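Local structure of lactococcal phage P2 ORF15 (Lactococcus phage p2, 2WZP) at residues L170-I175 with I212-W218; E222-M228 with E316-K322; F227-P233 with D264-T270; K237-V242 with A254-K258. The protein probably serves as the distal tail (Dit) protein of the phage baseplate, a central ring component connecting the tail to the host-binding machinery. All blocks are in the same frame, centred on the assembly; numbering follows the deposited sequence.

Interaction 1 of 4, residues L170-I175 with I212-W218; sequences LTFDKI and IDRLSRW
Leu170 lays its CD1 methyl over one face of the Trp218 indole, 3.9 Å from the centroid of the five-membered ring, a CH-pi contact with the two side chains crossing at about a right angle. The Phe172 ring meets the same tryptophan obliquely, CE1 lying 3.5 Å from Trp218 CB. With CG beside the backbone N (chi1 -43°), this side chain runs along Ser216 and Arg217, CB meeting Ser216 O and ring atom CD1 meeting Arg217 O. Phe172 sits on strand 165-173, an outermost strand within this chain of the six-stranded antiparallel sheet; the 3-10 turn 212-215 packs against the end of that strand. The direct backbone bond is Asp173 N to Leu215 O, 2.9 Å and nearly straight, and water 1 bridges Thr171 O to the same acceptor. Lys174, bent at chi2 (75°), swings NZ to the syn lone pair of Asp213 OD2 at 2.8 Å. Arg217 NH1 reaches Asp213 OD1 at 3.5 Å, extending the salt-bridge network, while its NH2 pairs with Asp211. Ser216 OG donates to Asp213 O at 2.7 Å. Ile175 CG2 packs on Ile212 CG1 at 3.8 Å, and water 3 joins Ile175 O to Asp213 OD2.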
# COMPACT_ATOMS: atom_id res chain seq x y z
N LEU M 170 9.66 52.85 20.10
CA LEU M 170 10.65 53.92 19.90
C LEU M 170 10.00 55.29 20.02
O LEU M 170 8.93 55.53 19.46
CB LEU M 170 11.28 53.83 18.50
CG LEU M 170 12.13 52.61 18.13
CD1 LEU M 170 12.65 52.76 16.73
CD2 LEU M 170 13.31 52.44 19.08
N THR M 171 10.68 56.19 20.71
CA THR M 171 10.29 57.59 20.89
C THR M 171 11.28 58.48 20.15
O THR M 171 12.49 58.29 20.27
CB THR M 171 10.29 57.96 22.39
OG1 THR M 171 9.54 57.01 23.12
CG2 THR M 171 9.73 59.34 22.63
N PHE M 172 10.76 59.45 19.39
CA PHE M 172 11.55 60.43 18.67
C PHE M 172 11.18 61.80 19.22
O PHE M 172 10.00 62.10 19.33
CB PHE M 172 11.30 60.34 17.16
CG PHE M 172 11.25 58.91 16.67
CD1 PHE M 172 12.42 58.17 16.54
CD2 PHE M 172 10.05 58.33 16.31
CE1 PHE M 172 12.38 56.84 16.10
CE2 PHE M 172 10.00 57.02 15.83
CZ PHE M 172 11.17 56.28 15.75
N ASP M 173 12.19 62.57 19.66
CA ASP M 173 12.00 63.89 20.26
C ASP M 173 12.78 64.94 19.49
O ASP M 173 13.98 64.78 19.30
CB ASP M 173 12.49 63.88 21.71
CG ASP M 173 11.48 63.39 22.72
OD1 ASP M 173 10.69 64.22 23.22
OD2 ASP M 173 11.55 62.20 23.09
N LYS M 174 12.13 66.03 19.12
CA LYS M 174 12.79 67.12 18.43
C LYS M 174 13.41 68.07 19.47
O LYS M 174 12.72 68.90 20.08
CB LYS M 174 11.85 67.81 17.44
CG LYS M 174 12.55 68.73 16.45
CD LYS M 174 13.31 68.00 15.35
CE LYS M 174 14.11 69.05 14.61
NZ LYS M 174 14.56 68.58 13.27
N ILE M 175 14.71 67.87 19.73
CA ILE M 175 15.51 68.62 20.68
C ILE M 175 16.39 69.56 19.88
O ILE M 175 17.03 69.16 18.90
CB ILE M 175 16.37 67.67 21.58
CG1 ILE M 175 15.61 66.43 22.13
CG2 ILE M 175 17.12 68.44 22.68
CD1 ILE M 175 14.49 66.69 23.14
N ILE M 212 22.20 66.63 17.33
CA ILE M 212 21.16 66.53 18.37
C ILE M 212 19.87 65.94 17.74
O ILE M 212 19.04 65.28 18.39
CB ILE M 212 20.92 67.90 19.06
CG1 ILE M 212 20.05 67.80 20.33
CG2 ILE M 212 20.36 68.96 18.10
CD1 ILE M 212 20.69 67.17 21.52
N ASP M 213 19.77 66.14 16.44
CA ASP M 213 18.71 65.73 15.57
C ASP M 213 18.53 64.24 15.54
O ASP M 213 17.41 63.76 15.40
CB ASP M 213 18.99 66.26 14.18
CG ASP M 213 17.74 66.63 13.47
OD1 ASP M 213 17.44 65.97 12.43
OD2 ASP M 213 17.04 67.55 13.95
N ARG M 214 19.61 63.49 15.75
CA ARG M 214 19.54 62.03 15.78
C ARG M 214 18.50 61.50 16.78
O ARG M 214 18.01 60.40 16.60
CB ARG M 214 20.94 61.43 16.05
CG ARG M 214 21.26 61.22 17.51
CD ARG M 214 22.73 61.12 17.80
NE ARG M 214 23.09 62.18 18.72
CZ ARG M 214 23.48 61.96 19.96
NH1 ARG M 214 23.60 60.73 20.41
NH2 ARG M 214 23.76 62.97 20.75
N LEU M 215 18.15 62.29 17.80
CA LEU M 215 17.18 61.93 18.86
C LEU M 215 15.72 62.00 18.39
O LEU M 215 14.81 61.52 19.07
CB LEU M 215 17.42 62.80 20.13
CG LEU M 215 18.84 62.80 20.75
CD1 LEU M 215 18.91 63.76 21.90
CD2 LEU M 215 19.23 61.44 21.26
N SER M 216 15.49 62.60 17.20
CA SER M 216 14.17 62.74 16.58
C SER M 216 14.04 61.79 15.39
O SER M 216 13.03 61.82 14.69
CB SER M 216 13.98 64.18 16.10
OG SER M 216 14.82 64.44 14.99
N ARG M 217 15.05 60.97 15.15
CA ARG M 217 15.13 60.10 13.99
C ARG M 217 15.12 58.63 14.29
O ARG M 217 15.65 58.19 15.31
CB ARG M 217 16.39 60.40 13.20
CG ARG M 217 16.42 61.78 12.55
CD ARG M 217 17.42 61.79 11.43
NE ARG M 217 18.69 61.22 11.85
CZ ARG M 217 19.73 61.96 12.20
NH1 ARG M 217 19.67 63.28 12.15
NH2 ARG M 217 20.86 61.38 12.60
N TRP M 218 14.60 57.88 13.34
CA TRP M 218 14.58 56.43 13.34
C TRP M 218 15.69 56.00 12.41
O TRP M 218 15.69 56.37 11.24
CB TRP M 218 13.23 55.93 12.82
CG TRP M 218 13.03 54.44 12.84
CD1 TRP M 218 13.85 53.50 13.39
CD2 TRP M 218 11.91 53.73 12.30
NE1 TRP M 218 13.33 52.24 13.19
CE2 TRP M 218 12.13 52.35 12.52
CE3 TRP M 218 10.73 54.12 11.63
CZ2 TRP M 218 11.24 51.37 12.08
CZ3 TRP M 218 9.83 53.14 11.22
CH2 TRP M 218 10.09 51.79 11.44
O HOH W 1 14.58 60.02 21.05
O HOH W 2 16.26 65.98 18.17
O HOH W 3 17.14 69.50 16.06

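Interaction 2 of 4, residues E222-M228 with E316-K322; sequences EEIFSFM and EFKIKRK
Lys322 leaves the backbone with CG opposite its amide nitrogen (chi1 176°), stays extended as far as CE and bends only at the last torsion. Its methylenes thereby run across one face of the Phe225 ring, CG 3.8 Å from the centroid, and NZ turns to Glu223 OE2 at 2.8 Å, on the syn side but somewhat out of the carboxylate plane, and also pairs with Asp324. Phe227 has CG lodged between its backbone N and carbonyl carbon (chi1 58°), which sets its ring alongside that of Phe317: the planes are only 10° apart but slid until the rings barely overlap, centroids 5.0 Å apart. Beside them Ile224 CG2 meets Ile319 CG2 at 3.6 Å. Strands 224-233 and 312-322 are antiparallel neighbours in the six-stranded sheet. Met228 and Lys318 exchange two backbone bonds, and where the chain turns a corner, Phe225 N gives a nearly straight bond of 2.7 Å to Lys320 O. Glu222 OE2 lies at the edge of the Arg321 guanidinium, 3.4 Å from NH1, while NH2 pairs with Glu168. Lys320 NZ pairs with Asp134 and shares water 4 with Ser226 OG. The face carrying Phe227, Phe317 and Ile319 is thus apolar and buried, whereas on the other Lys318 reaches Asp40. Around 222-223 ion pairs add to the backbone bonds and, at exposed or partly exposed positions, are probably weakened by solvent screening.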
# COMPACT_ATOMS: atom_id res chain seq x y z
N GLU M 222 16.73 47.33 9.78
CA GLU M 222 16.08 46.02 9.60
C GLU M 222 14.77 46.08 8.83
O GLU M 222 14.21 47.16 8.63
CB GLU M 222 15.80 45.38 10.98
CG GLU M 222 16.97 45.44 11.96
CD GLU M 222 18.00 44.32 11.95
OE1 GLU M 222 18.26 43.72 10.87
OE2 GLU M 222 18.54 44.01 13.04
N GLU M 223 14.26 44.88 8.43
CA GLU M 223 12.95 44.73 7.77
C GLU M 223 11.84 44.89 8.81
O GLU M 223 12.01 44.47 9.97
CB GLU M 223 12.84 43.33 7.18
CG GLU M 223 13.10 43.28 5.70
CD GLU M 223 12.71 41.93 5.14
OE1 GLU M 223 13.53 40.99 5.25
OE2 GLU M 223 11.57 41.80 4.64
N ILE M 224 10.70 45.47 8.40
CA ILE M 224 9.51 45.65 9.24
C ILE M 224 8.29 45.17 8.44
O ILE M 224 8.37 45.02 7.22
CB ILE M 224 9.36 47.15 9.73
CG1 ILE M 224 8.92 48.11 8.60
CG2 ILE M 224 10.61 47.67 10.47
CD1 ILE M 224 8.18 49.29 9.05
N PHE M 225 7.16 44.93 9.12
CA PHE M 225 5.90 44.58 8.49
C PHE M 225 5.15 45.86 8.25
O PHE M 225 4.61 46.08 7.17
CB PHE M 225 5.08 43.65 9.39
CG PHE M 225 5.40 42.19 9.21
CD1 PHE M 225 4.99 41.50 8.07
CD2 PHE M 225 6.09 41.49 10.19
CE1 PHE M 225 5.31 40.17 7.88
CE2 PHE M 225 6.38 40.14 10.02
CZ PHE M 225 6.01 39.50 8.85
N SER M 226 5.14 46.70 9.28
CA SER M 226 4.43 47.96 9.35
C SER M 226 4.78 48.65 10.67
O SER M 226 5.50 48.11 11.51
CB SER M 226 2.92 47.69 9.33
OG SER M 226 2.49 46.83 10.37
N PHE M 227 4.23 49.82 10.85
CA PHE M 227 4.42 50.55 12.09
C PHE M 227 3.15 51.28 12.40
O PHE M 227 2.27 51.48 11.54
CB PHE M 227 5.66 51.50 12.03
CG PHE M 227 5.58 52.52 10.93
CD1 PHE M 227 6.08 52.24 9.65
CD2 PHE M 227 4.96 53.74 11.13
CE1 PHE M 227 5.97 53.17 8.63
CE2 PHE M 227 4.84 54.67 10.10
CZ PHE M 227 5.38 54.39 8.87
N MET M 228 3.08 51.73 13.63
CA MET M 228 2.01 52.51 14.18
C MET M 228 2.65 53.64 15.02
O MET M 228 3.67 53.43 15.67
CB MET M 228 1.14 51.59 15.00
CG MET M 228 -0.06 52.24 15.52
SD MET M 228 0.17 52.43 17.26
CE MET M 228 -1.38 53.09 17.65
N GLU M 316 5.75 58.84 18.89
CA GLU M 316 5.87 57.59 19.64
C GLU M 316 5.43 56.50 18.69
O GLU M 316 4.29 56.51 18.22
CB GLU M 316 4.99 57.62 20.89
CG GLU M 316 5.45 58.63 21.93
CD GLU M 316 6.29 58.10 23.08
OE1 GLU M 316 6.25 58.71 24.17
OE2 GLU M 316 6.97 57.07 22.89
N PHE M 317 6.35 55.60 18.37
CA PHE M 317 6.14 54.48 17.46
C PHE M 317 6.07 53.12 18.16
O PHE M 317 6.70 52.90 19.20
CB PHE M 317 7.26 54.47 16.40
CG PHE M 317 7.02 55.28 15.15
CD1 PHE M 317 7.37 54.78 13.91
CD2 PHE M 317 6.46 56.55 15.22
CE1 PHE M 317 7.18 55.53 12.75
CE2 PHE M 317 6.23 57.29 14.06
CZ PHE M 317 6.57 56.77 12.84
N LYS M 318 5.32 52.21 17.54
CA LYS M 318 5.21 50.78 17.87
C LYS M 318 5.42 50.09 16.53
O LYS M 318 4.55 50.14 15.66
CB LYS M 318 3.86 50.42 18.49
CG LYS M 318 3.84 49.03 19.10
CD LYS M 318 2.45 48.67 19.57
CE LYS M 318 2.49 47.36 20.29
NZ LYS M 318 1.16 46.94 20.79
N ILE M 319 6.64 49.61 16.33
CA ILE M 319 7.07 48.99 15.07
C ILE M 319 6.90 47.51 15.12
O ILE M 319 7.23 46.89 16.12
CB ILE M 319 8.51 49.41 14.76
CG1 ILE M 319 8.59 50.95 14.59
CG2 ILE M 319 9.05 48.70 13.54
CD1 ILE M 319 9.56 51.57 15.37
N LYS M 320 6.34 46.95 14.02
CA LYS M 320 6.13 45.53 13.89
C LYS M 320 7.32 45.02 13.09
O LYS M 320 7.33 45.09 11.86
CB LYS M 320 4.78 45.23 13.22
CG LYS M 320 4.27 43.86 13.59
CD LYS M 320 3.15 43.39 12.67
CE LYS M 320 1.80 43.24 13.33
NZ LYS M 320 0.79 42.86 12.32
N ARG M 321 8.36 44.55 13.82
CA ARG M 321 9.60 44.02 13.23
C ARG M 321 9.34 42.71 12.51
O ARG M 321 8.42 42.01 12.88
CB ARG M 321 10.68 43.87 14.31
CG ARG M 321 11.02 45.20 14.98
CD ARG M 321 12.21 45.15 15.89
NE ARG M 321 13.44 44.68 15.27
CZ ARG M 321 14.60 45.32 15.35
NH1 ARG M 321 15.68 44.81 14.78
NH2 ARG M 321 14.70 46.45 16.03
N LYS M 322 10.10 42.38 11.46
CA LYS M 322 9.86 41.23 10.59
C LYS M 322 11.02 40.25 10.53
O LYS M 322 12.17 40.66 10.48
CB LYS M 322 9.53 41.78 9.17
CG LYS M 322 9.33 40.76 8.02
CD LYS M 322 8.87 41.48 6.78
CE LYS M 322 8.29 40.59 5.72
NZ LYS M 322 9.30 40.22 4.73
O HOH W 4 1.29 44.20 9.52

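Interaction 3 of 4, residues F227-P233 with D264-T270; sequences FMGILYP and DYILINT
Asp264 O lies 3.5 Å from Tyr232 CD1, oblique to the ring, and accepts from water 5, while the Asp264 carboxylate accepts from Gly282 N. Tyr265 follows: its CB touches Tyr232 CE1 at 3.6 Å, and the two tyrosine side chains lie side by side pointing the same way, their rings oblique. With CG between backbone N and carbonyl carbon (chi1 61°), the Tyr265 ring also turns along Ile230, CD2 against CG2 and CE2 against CD1, and it stacks on Trp280. Opposite Trp280 of strand 276-281 the chain fits two residues, Asp264 and Tyr265, in the place of one, a classic beta bulge. Ile266 forms a hydrogen-bonded antiparallel pair with Leu231, its N and O both bonded to that residue, and sends CD1 to Pro233 CG at 4.0 Å. The ladder joins two inner strands of the six-stranded sheet, 224-233 and 265-269. Leu267 points to the opposite face from Ile266; its CD1 meets Met228 CE at 3.6 Å, and a chain of another protein packs on both residues. Ile268 exchanges two bonds with Gly229, its N lying 2.8 Å from Gly229 O, and places CD1 between the Phe227 ring edge and Leu231 CD1. Asn269 lies against Met228, ND2 3.8 Å from CG, while its OD1 accepts from Asp271 N. Thr270 holds Phe227 by both polar groups: its N binds Phe227 O at 2.9 Å, and OG1 accepts from Phe227 N at 3.0 Å. Its CG2 methyl sits over one face of the phenylalanine ring, offset toward the rim.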
# COMPACT_ATOMS: atom_id res chain seq x y z
N PHE M 227 4.23 49.82 10.85
CA PHE M 227 4.42 50.55 12.09
C PHE M 227 3.15 51.28 12.40
O PHE M 227 2.27 51.48 11.54
CB PHE M 227 5.66 51.50 12.03
CG PHE M 227 5.58 52.52 10.93
CD1 PHE M 227 6.08 52.24 9.65
CD2 PHE M 227 4.96 53.74 11.13
CE1 PHE M 227 5.97 53.17 8.63
CE2 PHE M 227 4.84 54.67 10.10
CZ PHE M 227 5.38 54.39 8.87
N MET M 228 3.08 51.73 13.63
CA MET M 228 2.01 52.51 14.18
C MET M 228 2.65 53.64 15.02
O MET M 228 3.67 53.43 15.67
CB MET M 228 1.14 51.59 15.00
CG MET M 228 -0.06 52.24 15.52
SD MET M 228 0.17 52.43 17.26
CE MET M 228 -1.38 53.09 17.65
N GLY M 229 2.07 54.83 14.95
CA GLY M 229 2.63 55.96 15.68
C GLY M 229 1.64 57.03 16.07
O GLY M 229 0.57 57.15 15.46
N ILE M 230 2.02 57.79 17.11
CA ILE M 230 1.31 58.96 17.66
C ILE M 230 2.24 60.11 17.41
O ILE M 230 3.36 60.11 17.91
CB ILE M 230 0.95 58.80 19.16
CG1 ILE M 230 -0.00 57.60 19.35
CG2 ILE M 230 0.36 60.11 19.74
CD1 ILE M 230 -1.36 57.87 19.93
N LEU M 231 1.81 61.04 16.55
CA LEU M 231 2.56 62.21 16.11
C LEU M 231 2.04 63.44 16.81
O LEU M 231 0.83 63.65 16.87
CB LEU M 231 2.45 62.39 14.57
CG LEU M 231 2.55 61.13 13.65
CD1 LEU M 231 2.36 61.51 12.19
CD2 LEU M 231 3.87 60.43 13.78
N TYR M 232 2.95 64.27 17.38
CA TYR M 232 2.60 65.52 18.05
C TYR M 232 3.07 66.73 17.20
O TYR M 232 4.25 67.09 17.25
CB TYR M 232 3.11 65.57 19.51
CG TYR M 232 2.52 64.51 20.41
CD1 TYR M 232 1.30 64.71 21.05
CD2 TYR M 232 3.17 63.30 20.62
CE1 TYR M 232 0.76 63.75 21.90
CE2 TYR M 232 2.64 62.32 21.47
CZ TYR M 232 1.44 62.56 22.12
OH TYR M 232 0.89 61.61 22.94
N PRO M 233 2.14 67.34 16.41
CA PRO M 233 2.54 68.51 15.59
C PRO M 233 3.07 69.70 16.39
O PRO M 233 2.72 69.87 17.56
CB PRO M 233 1.29 68.85 14.77
CG PRO M 233 0.34 67.68 14.96
CD PRO M 233 0.71 67.01 16.25
N ASP M 264 -4.57 67.60 18.51
CA ASP M 264 -3.74 67.37 19.71
C ASP M 264 -2.58 66.40 19.39
O ASP M 264 -1.46 66.59 19.86
CB ASP M 264 -4.60 66.83 20.86
CG ASP M 264 -5.72 67.75 21.34
OD1 ASP M 264 -5.62 68.98 21.11
OD2 ASP M 264 -6.67 67.24 21.96
N TYR M 265 -2.89 65.38 18.58
CA TYR M 265 -1.99 64.37 18.06
C TYR M 265 -2.65 63.67 16.90
O TYR M 265 -3.88 63.75 16.76
CB TYR M 265 -1.57 63.35 19.13
CG TYR M 265 -2.69 62.55 19.74
CD1 TYR M 265 -3.32 62.97 20.91
CD2 TYR M 265 -3.02 61.29 19.24
CE1 TYR M 265 -4.32 62.20 21.51
CE2 TYR M 265 -4.01 60.51 19.83
CZ TYR M 265 -4.67 60.98 20.96
OH TYR M 265 -5.64 60.20 21.55
N ILE M 266 -1.84 63.00 16.06
CA ILE M 266 -2.29 62.24 14.90
C ILE M 266 -1.87 60.80 15.10
O ILE M 266 -0.72 60.54 15.42
CB ILE M 266 -1.64 62.81 13.61
CG1 ILE M 266 -2.06 64.29 13.37
CG2 ILE M 266 -1.93 61.91 12.38
CD1 ILE M 266 -1.14 65.06 12.35
N LEU M 267 -2.77 59.85 14.86
CA LEU M 267 -2.46 58.43 14.95
C LEU M 267 -2.35 57.85 13.55
O LEU M 267 -3.23 58.05 12.72
CB LEU M 267 -3.49 57.68 15.81
CG LEU M 267 -3.21 56.19 16.11
CD1 LEU M 267 -3.77 55.80 17.46
CD2 LEU M 267 -3.81 55.31 15.07
N ILE M 268 -1.25 57.16 13.29
CA ILE M 268 -1.00 56.49 12.01
C ILE M 268 -0.76 55.00 12.21
O ILE M 268 -0.22 54.61 13.23
CB ILE M 268 0.08 57.17 11.10
CG1 ILE M 268 1.47 57.17 11.76
CG2 ILE M 268 -0.35 58.59 10.69
CD1 ILE M 268 2.62 57.60 10.85
N ASN M 269 -1.21 54.16 11.24
CA ASN M 269 -0.97 52.73 11.26
C ASN M 269 -0.91 52.21 9.86
O ASN M 269 -1.92 52.23 9.15
CB ASN M 269 -2.00 51.97 12.10
CG ASN M 269 -1.56 50.56 12.40
OD1 ASN M 269 -0.67 49.96 11.74
ND2 ASN M 269 -2.21 50.00 13.38
N THR M 270 0.28 51.77 9.43
CA THR M 270 0.52 51.28 8.06
C THR M 270 0.15 49.80 7.84
O THR M 270 0.34 49.28 6.74
CB THR M 270 1.92 51.61 7.60
OG1 THR M 270 2.85 50.88 8.40
CG2 THR M 270 2.24 53.08 7.68
O HOH W 5 0.51 68.73 19.79

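Interaction 4 of 4, residues K237-V242 with A254-K258; sequences KTPAGV and AIVFK
Val256 reaches the neighbouring segment with every carbon of its side chain. CB lies 4.2 Å from Ala240 O; CG1, carried opposite the backbone N by a chi1 of -173°, touches both that oxygen and Pro239 CB, the latter at 3.7 Å; and CG2 approaches Val242 O at 4.2 Å. The valine thus touches Pro239, just before the partner strand, and Ala240 and Val242 on it, while its own CA also brushes Ala240 O. On each side of it in sequence the backbones are tied in pairs. Ala240 and Phe257 exchange two bonds, the shorter from Phe257 N to Ala240 O at 2.8 Å. Val242 and Ile255 exchange two more, Val242 N lying 3.0 Å from Ile255 O. Between these, Gly241 forms the non-hydrogen-bonded pair with Val256, its CA turned to Ile255 O. Ala240 O approaches the Phe257 ring obliquely, 3.6 Å from CD2, on the face where the side chains of Ala240, Val242 and Ile255 also lie. Beyond the paired strands Lys258, bent at chi2 and again at chi4, curls its methylenes back along the incoming chain, so that CD passes 3.9 Å from Pro239 CD and CE rests against the carbonyl of Lys237, an exposed and poorly ordered residue. Gly241 bonds through its backbone to Ile310 on strand 305-310, so strand 240-246 is an inner strand of the four-stranded sheet. The arrangement is that of an antiparallel beta hairpin, 240-246 with 251-257, and these residues form its open end, away from the turn.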
# COMPACT_ATOMS: atom_id res chain seq x y z
N LYS M 237 -0.90 75.73 11.11
CA LYS M 237 -0.99 76.25 9.72
C LYS M 237 0.16 75.68 8.86
O LYS M 237 0.46 76.24 7.80
CB LYS M 237 -0.95 77.82 9.67
CG LYS M 237 -1.94 78.61 10.55
CD LYS M 237 -1.72 80.11 10.38
CE LYS M 237 -2.38 80.91 11.49
NZ LYS M 237 -1.90 82.32 11.52
N THR M 238 0.80 74.60 9.33
CA THR M 238 1.94 73.97 8.67
C THR M 238 1.70 72.46 8.58
O THR M 238 1.35 71.86 9.59
CB THR M 238 3.22 74.31 9.47
OG1 THR M 238 3.27 75.71 9.69
CG2 THR M 238 4.52 73.84 8.80
N PRO M 239 1.94 71.82 7.41
CA PRO M 239 1.81 70.36 7.34
C PRO M 239 2.74 69.62 8.28
O PRO M 239 3.85 70.08 8.57
CB PRO M 239 2.11 70.02 5.87
CG PRO M 239 2.72 71.18 5.30
CD PRO M 239 2.34 72.38 6.10
N ALA M 240 2.27 68.49 8.79
CA ALA M 240 2.98 67.64 9.74
C ALA M 240 2.89 66.17 9.33
O ALA M 240 1.93 65.72 8.69
CB ALA M 240 2.41 67.82 11.13
N GLY M 241 3.92 65.43 9.72
CA GLY M 241 3.99 64.01 9.48
C GLY M 241 5.41 63.53 9.65
O GLY M 241 6.15 64.08 10.47
N VAL M 242 5.80 62.54 8.85
CA VAL M 242 7.12 61.91 8.85
C VAL M 242 7.59 61.65 7.42
O VAL M 242 6.76 61.40 6.54
CB VAL M 242 7.13 60.59 9.67
CG1 VAL M 242 6.91 60.85 11.16
CG2 VAL M 242 6.12 59.57 9.14
N ALA M 254 6.76 59.43 2.30
CA ALA M 254 6.38 60.27 3.45
C ALA M 254 4.86 60.23 3.68
O ALA M 254 4.08 60.13 2.73
CB ALA M 254 6.81 61.71 3.21
N ILE M 255 4.46 60.33 4.94
CA ILE M 255 3.05 60.38 5.37
C ILE M 255 2.92 61.76 6.01
O ILE M 255 3.39 61.94 7.13
CB ILE M 255 2.72 59.21 6.34
CG1 ILE M 255 3.04 57.84 5.68
CG2 ILE M 255 1.27 59.28 6.81
CD1 ILE M 255 3.37 56.75 6.63
N VAL M 256 2.41 62.76 5.25
CA VAL M 256 2.29 64.17 5.64
C VAL M 256 0.82 64.61 5.50
O VAL M 256 0.15 64.23 4.53
CB VAL M 256 3.25 65.08 4.80
CG1 VAL M 256 3.26 66.51 5.31
CG2 VAL M 256 4.67 64.53 4.78
N PHE M 257 0.36 65.46 6.43
CA PHE M 257 -1.01 65.95 6.47
C PHE M 257 -1.09 67.47 6.59
O PHE M 257 -0.26 68.07 7.27
CB PHE M 257 -1.73 65.36 7.70
CG PHE M 257 -1.69 63.85 7.79
CD1 PHE M 257 -2.62 63.07 7.11
CD2 PHE M 257 -0.71 63.21 8.56
CE1 PHE M 257 -2.57 61.69 7.18
CE2 PHE M 257 -0.67 61.81 8.63
CZ PHE M 257 -1.61 61.07 7.96
N LYS M 258 -2.15 68.06 6.03
CA LYS M 258 -2.48 69.47 6.18
C LYS M 258 -3.94 69.60 6.57
O LYS M 258 -4.83 69.60 5.71
CB LYS M 258 -2.11 70.33 4.95
CG LYS M 258 -2.29 71.84 5.17
CD LYS M 258 -1.53 72.39 6.41
CE LYS M 258 -1.91 73.82 6.67
NZ LYS M 258 -3.16 73.94 7.47

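How the interactions relate
All four contacts lie within the Dit C-terminal domain. Interaction 1 comes first along the chain; interaction 3 begins within the first segment of interaction 2 and is completed before its second, and interaction 4, a local hairpin, falls between the segments of interaction 3. Interactions 2 and 3 share Phe227 and Met228 on strand 224-233, with centres about 13 Å apart, and interaction 1 joins their six-stranded sheet through strand 165-173, paired with 312-322. Interaction 4, in the four-stranded sheet, has its centre about 11 Å from that of interaction 3. Phe227 CZ to Ile255 CD1 (3.8 Å) and Ile268 CG2 to Phe257 CE2 (3.8 Å) connect the sheets in a beta sandwich, so residues distant in sequence build one core.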